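Local coordinates for protein glycerate dehydrogenase (Bacillus sp. 5mfcol3.1, PDB 6P2I) that probably acts as an NADPH-dependent imine reductase, converting acyclic imino acids to amino acids, with bound NADP and D-arginine marking its active-site cleft, at residues Ala38-Arg41 / Leu42-Asp46; Ile186-Leu189 / Met190-Asp194. All blocks are in the same frame, centred on the assembly; numbering follows the deposited sequence. Where two conformers were deposited one is given.

How the contacts relate
Contact 1 (Ala38-Asp46) and contact 2 (Ile186-Asp194) lie in different sheet domains, on opposite sides of the chain's centre; their centres are 46 Å apart and their nearest atoms about 33 Å. Each includes the C-terminal part of a helix that leads into a central parallel strand, 47-50 of the five-stranded sheet and 195-198 of the seven-stranded one. They share a local device: a serine whose amide and hydroxyl both grip the carbonyl oxygen four residues back. Contact 2 is the nearer to the cofactor, the Ile186 side chain lying about 7 Å from the bound NADP. Contact 1 precedes strand 47-50, just beyond which Glu51 lines the D-arginine pocket.

Contact 1 of 2, residues Ala38-Arg41 / Leu42-Asp46; sequences AINR and LSSTD
Leu42 leans back over the carbonyl of Ala38. Its CB is 3.3 Å from Ala38 O, CG comes to 3.2 Å from that same oxygen, and the branch CD1 stays close at 3.4 Å, so most of the side chain runs alongside the carbonyl while the Leu42 amide bonds to it. CG is anti to the carbonyl carbon (chi1 -71°), which turns the isobutyl group back along the helix; beyond the segment it packs on Ile55 and Ile63. One residue on, Ser43 grips Ile39 O twice, through its N and through its OG, both at 2.9 Å and from opposite faces of the carbonyl plane. The hydroxyl therefore gives its proton to Ile39 O and can accept from Ser64 N, tying the helix to the Ser64 region of the same chain. Arg41 leaves the helix on another side: its extended chain carries the guanidinium to a salt bridge with Asp31 and a cation-pi contact with Phe29. Ser44 N then bonds to Arg41 O at 3.3 Å from above the carbonyl plane, and the chain goes on towards strand 47-50. This is a helix-to-strand connection of a parallel alpha/beta domain, consistent with the substrate-binding domain of D-2-hydroxyacid dehydrogenases.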
# COMPACT_ATOMS: atom_id res chain seq x y z
N ALA A 38 -7.49 27.51 -28.72
CA ALA A 38 -8.27 26.29 -28.59
C ALA A 38 -9.42 26.27 -29.60
O ALA A 38 -9.61 25.27 -30.31
CB ALA A 38 -8.80 26.17 -27.16
N ILE A 39 -10.17 27.36 -29.68
CA ILE A 39 -11.26 27.45 -30.65
C ILE A 39 -10.72 27.29 -32.07
O ILE A 39 -11.32 26.59 -32.90
CB ILE A 39 -12.03 28.77 -30.48
CG1 ILE A 39 -12.81 28.75 -29.16
CG2 ILE A 39 -12.96 28.98 -31.66
CD1 ILE A 39 -13.37 30.11 -28.78
N ASN A 40 -9.58 27.92 -32.36
CA ASN A 40 -9.02 27.84 -33.70
C ASN A 40 -8.57 26.42 -34.02
O ASN A 40 -8.83 25.92 -35.13
CB ASN A 40 -7.84 28.80 -33.85
CG ASN A 40 -7.39 28.94 -35.29
OD1 ASN A 40 -6.38 28.36 -35.70
ND2 ASN A 40 -8.15 29.69 -36.08
N ARG A 41 -7.90 25.75 -33.08
CA ARG A 41 -7.47 24.38 -33.33
C ARG A 41 -8.67 23.46 -33.48
O ARG A 41 -8.68 22.59 -34.35
CB ARG A 41 -6.56 23.89 -32.20
CG ARG A 41 -5.24 24.63 -32.15
CD ARG A 41 -4.53 24.45 -30.82
NE ARG A 41 -3.36 25.32 -30.75
CZ ARG A 41 -2.44 25.27 -29.79
NH1 ARG A 41 -2.54 24.37 -28.81
NH2 ARG A 41 -1.41 26.11 -29.83
N LEU A 42 -9.69 23.65 -32.64
CA LEU A 42 -10.89 22.82 -32.74
C LEU A 42 -11.61 23.06 -34.06
O LEU A 42 -12.19 22.13 -34.62
CB LEU A 42 -11.81 23.09 -31.56
CG LEU A 42 -11.26 22.54 -30.23
CD1 LEU A 42 -11.95 23.20 -29.03
CD2 LEU A 42 -11.39 21.01 -30.15
N SER A 43 -11.59 24.29 -34.57
CA SER A 43 -12.29 24.62 -35.80
C SER A 43 -11.50 24.30 -37.06
O SER A 43 -12.04 24.45 -38.17
CB SER A 43 -12.68 26.10 -35.81
OG SER A 43 -13.51 26.42 -34.72
N SER A 44 -10.25 23.86 -36.93
CA SER A 44 -9.40 23.57 -38.08
C SER A 44 -9.20 22.07 -38.28
O SER A 44 -8.32 21.66 -39.04
CB SER A 44 -8.05 24.27 -37.92
OG SER A 44 -8.24 25.67 -37.77
N THR A 45 -10.02 21.25 -37.63
CA THR A 45 -9.81 19.81 -37.61
C THR A 45 -11.16 19.11 -37.72
O THR A 45 -12.22 19.69 -37.45
CB THR A 45 -9.05 19.40 -36.34
OG1 THR A 45 -8.51 18.08 -36.51
CG2 THR A 45 -9.94 19.43 -35.10
N ASP A 46 -11.11 17.85 -38.13
CA ASP A 46 -12.32 17.04 -38.18
C ASP A 46 -12.48 16.17 -36.94
O ASP A 46 -13.59 16.06 -36.41
CB ASP A 46 -12.29 16.16 -39.43
CG ASP A 46 -12.08 16.97 -40.68
OD1 ASP A 46 -12.98 17.78 -41.02
OD2 ASP A 46 -11.00 16.83 -41.30

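Contact 2 of 2, residues Ile186-Leu189 / Met190-Asp194; sequences ITEL and MKKSD
Ser193 takes hold of the flat peptide carbonyl of Leu189 on both faces: its OG approaches Leu189 O on one side at 2.7 Å, tilted 28° from the carbonyl plane, and its N on the other at 3.1 Å. The second flat group is the carboxylate of Glu188, where Lys192 NZ lies off to the OE2 side, lifted about 41° from the carboxylate plane, in a salt bridge of 3.5 Å to OE2. Glu188 is extended, with CG anti to the backbone N (chi1 -176°), whereas Lys192 folds at three of its torsions to bring the ammonium back across it; lower down, their CG atoms touch at 3.7 Å. On the same exposed surface Lys191 runs beside Thr187, its CE and NZ resting against the methyl CG2. The inner face is apolar. Ile186 CG1 and Met190 CG lie side by side at 4.1 Å, while Leu189 places CD2 4.2 Å from the sulphur of Met190 and 3.6 Å from Ser193 OG; Leu189 and Met190 both pack on Ile196 of strand 195-198, and Ile186 and Leu189 on Leu171 of strand 167-171. An alanine in place of Ser193 would keep the backbone bond but would probably leave the Leu189 carbonyl without a donor on its second face, at a buried point. The chemistry thus divides by face: the rather long, off-plane ion pair on the exposed side probably adds little fixed geometry, whereas beneath it, where hydrocarbon and sulphur pack against the NADP-binding sheet, the buried serine hydroxyl is satisfied by a carbonyl of the last turn of the helix it follows, and this double hold is likely to fix the helix end before strand 195-198.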
# COMPACT_ATOMS: atom_id res chain seq x y z
N ILE A 186 -26.05 6.20 0.75
CA ILE A 186 -24.79 6.85 1.12
C ILE A 186 -24.70 7.06 2.63
O ILE A 186 -23.60 7.04 3.20
CB ILE A 186 -24.62 8.18 0.34
CG1 ILE A 186 -23.21 8.73 0.54
CG2 ILE A 186 -25.68 9.21 0.75
CD1 ILE A 186 -22.67 9.46 -0.70
N THR A 187 -25.84 7.27 3.29
CA THR A 187 -25.83 7.44 4.74
C THR A 187 -25.33 6.17 5.42
O THR A 187 -24.43 6.23 6.28
CB THR A 187 -27.24 7.79 5.24
OG1 THR A 187 -27.61 9.08 4.74
CG2 THR A 187 -27.29 7.82 6.76
N GLU A 188 -25.88 5.01 5.04
CA GLU A 188 -25.37 3.76 5.59
C GLU A 188 -23.92 3.54 5.21
O GLU A 188 -23.12 3.08 6.04
CB GLU A 188 -26.22 2.58 5.13
CG GLU A 188 -25.75 1.28 5.78
CD GLU A 188 -26.64 0.11 5.47
OE1 GLU A 188 -27.62 0.27 4.71
OE2 GLU A 188 -26.37 -0.99 6.00
N LEU A 189 -23.54 3.87 3.97
CA LEU A 189 -22.15 3.69 3.59
C LEU A 189 -21.22 4.49 4.49
O LEU A 189 -20.20 3.97 4.97
CB LEU A 189 -21.93 4.09 2.13
CG LEU A 189 -20.58 3.72 1.51
CD1 LEU A 189 -20.76 3.43 0.03
CD2 LEU A 189 -19.49 4.80 1.74
N MET A 190 -21.56 5.76 4.74
CA MET A 190 -20.71 6.59 5.58
C MET A 190 -20.67 6.08 7.02
O MET A 190 -19.63 6.18 7.67
CB MET A 190 -21.19 8.05 5.55
CG MET A 190 -21.19 8.68 4.15
SD MET A 190 -19.56 8.72 3.38
CE MET A 190 -18.75 10.01 4.34
N LYS A 191 -21.78 5.52 7.51
CA LYS A 191 -21.82 5.05 8.89
C LYS A 191 -21.04 3.76 9.07
O LYS A 191 -20.39 3.56 10.10
CB LYS A 191 -23.27 4.84 9.34
CG LYS A 191 -24.06 6.10 9.64
CD LYS A 191 -25.50 5.74 9.98
CE LYS A 191 -26.33 6.96 10.32
NZ LYS A 191 -27.78 6.64 10.31
N LYS A 192 -21.10 2.85 8.09
CA LYS A 192 -20.63 1.49 8.31
C LYS A 192 -19.23 1.22 7.77
O LYS A 192 -18.63 0.22 8.15
CB LYS A 192 -21.60 0.48 7.67
CG LYS A 192 -23.03 0.54 8.20
CD LYS A 192 -23.12 0.15 9.66
CE LYS A 192 -24.22 -0.87 9.90
NZ LYS A 192 -25.54 -0.43 9.36
N SER A 193 -18.70 2.09 6.91
CA SER A 193 -17.42 1.80 6.26
C SER A 193 -16.25 2.11 7.18
O SER A 193 -16.20 3.15 7.83
CB SER A 193 -17.26 2.60 4.97
OG SER A 193 -18.30 2.30 4.05
N ASP A 194 -15.29 1.18 7.22
CA ASP A 194 -14.00 1.48 7.82
C ASP A 194 -13.12 2.26 6.86
O ASP A 194 -12.30 3.08 7.28
CB ASP A 194 -13.33 0.17 8.23
CG ASP A 194 -14.17 -0.59 9.20
OD1 ASP A 194 -14.45 -0.02 10.27
OD2 ASP A 194 -14.56 -1.75 8.93